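Local coordinates for pectate lyase (Cellvibrio cellulosa, PDB 1GXM), which cleaves polygalacturonate (pectate) by anti-beta-elimination, as the catalytic module of a family 10 polysaccharide lyase, at residues 9-20 with 321-331. Sequence-based numbering, arbitrary orientation.
Sequences MTGRMLTLDGNP and SIINFAQKVGY
Phe325 pushes its ring from helix 318-329 into the bend of the N-terminal chain at residues 15-19. Asn19 CA sits over one face in a CH-pi contact, 3.9 Å from the ring centroid and 16° off the normal, and Gly18 O lies over that face too, 3.4 Å from Phe325 CD1. The rim meets two carbonyl oxygens near the ring plane: Asp17 O, 3.3 Å from Phe325 CE1, and Thr15 O by Phe325 CZ. One turn on, Lys328, bent at its last two torsions, brings NZ to Asp17 twice. It forms a salt bridge to OD2 (NZ to OD2 2.8 Å), arriving from above the carboxylate plane, and bonds the backbone O of the same residue 60° out of the carbonyl plane. Towards the chain end Leu14 forks: CD2 rests on Val329 CB, 4.0 Å away, while CD1 meets Tyr331 near CE2. Met9, the first modelled residue and probably left over from the expression tag, sets its sulfur at the edge of the Tyr331 ring, a Met-aromatic contact with SD 5.0 Å from the centroid.

The pairing thus ties the two ends of the chain together, the N-terminal lead-in against the last helix, which closes in a Schellman motif at Gly330. The bend that receives the Phe325 ring is a type II turn, Leu16 to Asn19, with Gly18 at positive phi. Overlapping its start, Thr15 OG1 accepts from Asp17 N at 3.1 Å, an ST turn. Asn19 is the N-cap of helix 20-28: its CG stands anti to the backbone N (chi1 180°), with OD1 bonded to Ala22 N and ND2 to Ala224 O. Farther out, Met227 packs on Phe325 and Val329, and Tyr331 OH is hydrogen-bonded to Gln231 OE1.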
loop_
_atom_site.group_PDB
_atom_site.type_symbol
_atom_site.label_atom_id
_atom_site.label_comp_id
_atom_site.label_asym_id
_atom_site.label_seq_id
_atom_site.Cartn_x
_atom_site.Cartn_y
_atom_site.Cartn_z
ATOM N N MET A 9 -23.534 0.391 5.129
ATOM C CA MET A 9 -23.254 -0.477 3.959
ATOM C C MET A 9 -24.462 -0.551 3.072
ATOM O O MET A 9 -25.550 -0.058 3.394
ATOM C CB MET A 9 -22.859 -1.877 4.405
ATOM C CG MET A 9 -22.298 -1.903 5.823
ATOM S SD MET A 9 -21.377 -3.342 6.204
ATOM C CE MET A 9 -22.178 -4.275 5.168
ATOM N N THR A 10 -24.239 -1.132 1.911
ATOM C CA THR A 10 -25.344 -1.510 1.066
ATOM C C THR A 10 -25.130 -2.870 0.479
ATOM O O THR A 10 -24.256 -3.089 -0.377
ATOM C CB THR A 10 -25.584 -0.532 -0.038
ATOM O OG1 THR A 10 -25.884 0.763 0.505
ATOM C CG2 THR A 10 -26.849 -0.957 -0.754
ATOM N N GLY A 11 -25.994 -3.772 0.919
ATOM C CA GLY A 11 -25.746 -5.177 0.758
ATOM C C GLY A 11 -24.549 -5.375 1.663
ATOM O O GLY A 11 -24.589 -5.045 2.860
ATOM N N ARG A 12 -23.461 -5.849 1.080
ATOM C CA ARG A 12 -22.213 -5.978 1.809
ATOM C C ARG A 12 -21.131 -5.033 1.225
ATOM O O ARG A 12 -19.955 -5.282 1.414
ATOM C CB ARG A 12 -21.743 -7.442 1.791
ATOM C CG ARG A 12 -22.735 -8.472 2.347
ATOM C CD ARG A 12 -23.133 -8.304 3.801
ATOM N NE ARG A 12 -22.043 -8.393 4.779
ATOM C CZ ARG A 12 -21.965 -7.698 5.923
ATOM N NH1 ARG A 12 -22.939 -6.878 6.315
ATOM N NH2 ARG A 12 -20.900 -7.836 6.701
ATOM N N MET A 13 -21.519 -3.958 0.532
ATOM C CA MET A 13 -20.549 -3.040 -0.097
ATOM C C MET A 13 -20.526 -1.679 0.584
ATOM O O MET A 13 -21.540 -1.008 0.692
ATOM C CB MET A 13 -20.836 -2.831 -1.582
ATOM C CG MET A 13 -20.697 -4.084 -2.419
ATOM S SD MET A 13 -19.074 -4.781 -2.395
ATOM C CE MET A 13 -18.219 -3.726 -3.475
ATOM N N LEU A 14 -19.344 -1.262 1.012
ATOM C CA LEU A 14 -19.169 0.038 1.642
ATOM C C LEU A 14 -18.965 1.099 0.589
ATOM O O LEU A 14 -18.475 0.822 -0.509
ATOM C CB LEU A 14 -17.936 0.009 2.547
ATOM C CG LEU A 14 -18.004 -1.009 3.674
ATOM C CD1 LEU A 14 -16.660 -1.095 4.376
ATOM C CD2 LEU A 14 -19.118 -0.641 4.644
ATOM N N THR A 15 -19.309 2.332 0.937
ATOM C CA THR A 15 -19.027 3.454 0.062
ATOM C C THR A 15 -17.533 3.581 -0.206
ATOM O O THR A 15 -16.704 3.278 0.648
ATOM C CB THR A 15 -19.579 4.763 0.654
ATOM O OG1 THR A 15 -19.417 5.821 -0.295
ATOM C CG2 THR A 15 -18.785 5.214 1.886
ATOM N N LEU A 16 -17.206 4.024 -1.406
ATOM C CA LEU A 16 -15.838 4.352 -1.753
ATOM C C LEU A 16 -15.541 5.820 -1.463
ATOM O O LEU A 16 -14.395 6.251 -1.554
ATOM C CB LEU A 16 -15.573 4.036 -3.221
ATOM C CG LEU A 16 -15.617 2.551 -3.590
ATOM C CD1 LEU A 16 -15.573 2.400 -5.113
ATOM C CD2 LEU A 16 -14.491 1.749 -2.926
ATOM N N ASP A 17 -16.575 6.582 -1.118
ATOM C CA ASP A 17 -16.407 7.985 -0.762
ATOM C C ASP A 17 -15.668 8.118 0.567
ATOM O O ASP A 17 -16.186 7.740 1.611
ATOM C CB ASP A 17 -17.764 8.684 -0.657
ATOM C CG ASP A 17 -17.632 10.189 -0.442
ATOM O OD1 ASP A 17 -16.789 10.800 -1.119
ATOM O OD2 ASP A 17 -18.323 10.845 0.377
ATOM N N GLY A 18 -14.466 8.678 0.508
ATOM C CA GLY A 18 -13.583 8.794 1.657
ATOM C C GLY A 18 -12.600 7.642 1.841
ATOM O O GLY A 18 -11.810 7.638 2.763
ATOM N N ASN A 19 -12.663 6.647 0.971
ATOM C CA ASN A 19 -11.778 5.504 1.110
ATOM C C ASN A 19 -10.385 5.899 0.641
ATOM O O ASN A 19 -10.220 6.328 -0.495
ATOM C CB ASN A 19 -12.304 4.328 0.305
ATOM C CG ASN A 19 -11.409 3.113 0.409
ATOM O OD1 ASN A 19 -10.238 3.163 0.052
ATOM N ND2 ASN A 19 -11.965 2.007 0.883
ATOM N N PRO A 20 -9.386 5.811 1.509
ATOM C CA PRO A 20 -8.041 6.278 1.153
ATOM C C PRO A 20 -7.460 5.662 -0.117
ATOM O O PRO A 20 -6.749 6.323 -0.875
ATOM C CB PRO A 20 -7.207 5.898 2.377
ATOM C CG PRO A 20 -8.158 5.892 3.471
ATOM C CD PRO A 20 -9.445 5.396 2.922
ATOM N N SER A 321 -7.133 8.974 9.431
ATOM C CA SER A 321 -7.892 8.828 8.202
ATOM C C SER A 321 -8.760 7.556 8.240
ATOM O O SER A 321 -9.945 7.584 7.906
ATOM C CB SER A 321 -6.962 8.831 6.998
ATOM O OG SER A 321 -6.117 7.728 7.001
ATOM N N ILE A 322 -8.181 6.443 8.654
ATOM C CA ILE A 322 -8.938 5.201 8.621
ATOM C C ILE A 322 -9.975 5.149 9.715
ATOM O O ILE A 322 -11.036 4.590 9.526
ATOM C CB ILE A 322 -8.014 3.950 8.648
ATOM C CG1 ILE A 322 -8.747 2.737 8.073
ATOM C CG2 ILE A 322 -7.446 3.679 10.019
ATOM C CD1 ILE A 322 -9.023 2.834 6.593
ATOM N N ILE A 323 -9.678 5.745 10.859
ATOM C CA ILE A 323 -10.631 5.773 11.971
ATOM C C ILE A 323 -11.834 6.611 11.594
ATOM O O ILE A 323 -12.975 6.200 11.804
ATOM C CB ILE A 323 -9.960 6.315 13.242
ATOM C CG1 ILE A 323 -8.983 5.262 13.758
ATOM C CG2 ILE A 323 -11.001 6.707 14.291
ATOM C CD1 ILE A 323 -8.103 5.771 14.850
ATOM N N ASN A 324 -11.591 7.760 10.989
ATOM C CA ASN A 324 -12.691 8.636 10.623
ATOM C C ASN A 324 -13.526 8.009 9.529
ATOM O O ASN A 324 -14.745 8.123 9.530
ATOM C CB ASN A 324 -12.193 10.016 10.203
ATOM C CG ASN A 324 -11.687 10.838 11.387
ATOM O OD1 ASN A 324 -10.971 11.819 11.199
ATOM N ND2 ASN A 324 -12.013 10.409 12.599
ATOM N N PHE A 325 -12.878 7.326 8.596
ATOM C CA PHE A 325 -13.597 6.636 7.528
ATOM C C PHE A 325 -14.398 5.487 8.107
ATOM O O PHE A 325 -15.578 5.326 7.768
ATOM C CB PHE A 325 -12.634 6.127 6.462
ATOM C CG PHE A 325 -13.310 5.426 5.327
ATOM C CD1 PHE A 325 -14.272 6.071 4.581
ATOM C CD2 PHE A 325 -12.994 4.127 5.016
ATOM C CE1 PHE A 325 -14.904 5.421 3.542
ATOM C CE2 PHE A 325 -13.608 3.492 3.970
ATOM C CZ PHE A 325 -14.569 4.133 3.247
ATOM N N ALA A 326 -13.794 4.705 8.993
ATOM C CA ALA A 326 -14.523 3.636 9.661
ATOM C C ALA A 326 -15.740 4.168 10.404
ATOM O O ALA A 326 -16.788 3.553 10.389
ATOM C CB ALA A 326 -13.637 2.903 10.602
ATOM N N GLN A 327 -15.597 5.315 11.051
ATOM C CA GLN A 327 -16.706 5.918 11.791
ATOM C C GLN A 327 -17.839 6.236 10.816
ATOM O O GLN A 327 -19.003 5.962 11.091
ATOM C CB GLN A 327 -16.244 7.185 12.515
ATOM C CG GLN A 327 -17.278 7.746 13.506
ATOM C CD GLN A 327 -18.330 8.653 12.873
ATOM O OE1 GLN A 327 -18.289 8.952 11.668
ATOM N NE2 GLN A 327 -19.281 9.101 13.692
ATOM N N LYS A 328 -17.482 6.831 9.686
ATOM C CA LYS A 328 -18.429 7.225 8.645
ATOM C C LYS A 328 -19.276 6.023 8.200
ATOM O O LYS A 328 -20.493 6.143 8.012
ATOM C CB LYS A 328 -17.653 7.818 7.458
ATOM C CG LYS A 328 -18.451 8.447 6.288
ATOM C CD LYS A 328 -17.574 8.412 5.004
ATOM C CE LYS A 328 -17.553 9.687 4.180
ATOM N NZ LYS A 328 -18.325 9.560 2.909
ATOM N N VAL A 329 -18.646 4.860 8.039
ATOM C CA VAL A 329 -19.339 3.671 7.523
ATOM C C VAL A 329 -19.879 2.744 8.615
ATOM O O VAL A 329 -20.430 1.682 8.302
ATOM C CB VAL A 329 -18.457 2.852 6.552
ATOM C CG1 VAL A 329 -17.947 3.715 5.432
ATOM C CG2 VAL A 329 -17.299 2.170 7.285
ATOM N N GLY A 330 -19.725 3.119 9.881
ATOM C CA GLY A 330 -20.279 2.356 10.998
ATOM C C GLY A 330 -19.417 1.210 11.520
ATOM O O GLY A 330 -19.903 0.302 12.192
ATOM N N TYR A 331 -18.126 1.250 11.215
ATOM C CA TYR A 331 -17.178 0.213 11.632
ATOM C C TYR A 331 -16.367 0.562 12.877
ATOM O O TYR A 331 -15.443 -0.173 13.253
ATOM C CB TYR A 331 -16.228 -0.098 10.477
ATOM C CG TYR A 331 -16.717 -1.177 9.537
ATOM C CD1 TYR A 331 -18.076 -1.454 9.361
ATOM C CD2 TYR A 331 -15.818 -1.905 8.810
ATOM C CE1 TYR A 331 -18.482 -2.455 8.489
ATOM C CE2 TYR A 331 -16.205 -2.869 7.947
ATOM C CZ TYR A 331 -17.537 -3.155 7.788
ATOM O OH TYR A 331 -17.876 -4.147 6.912
#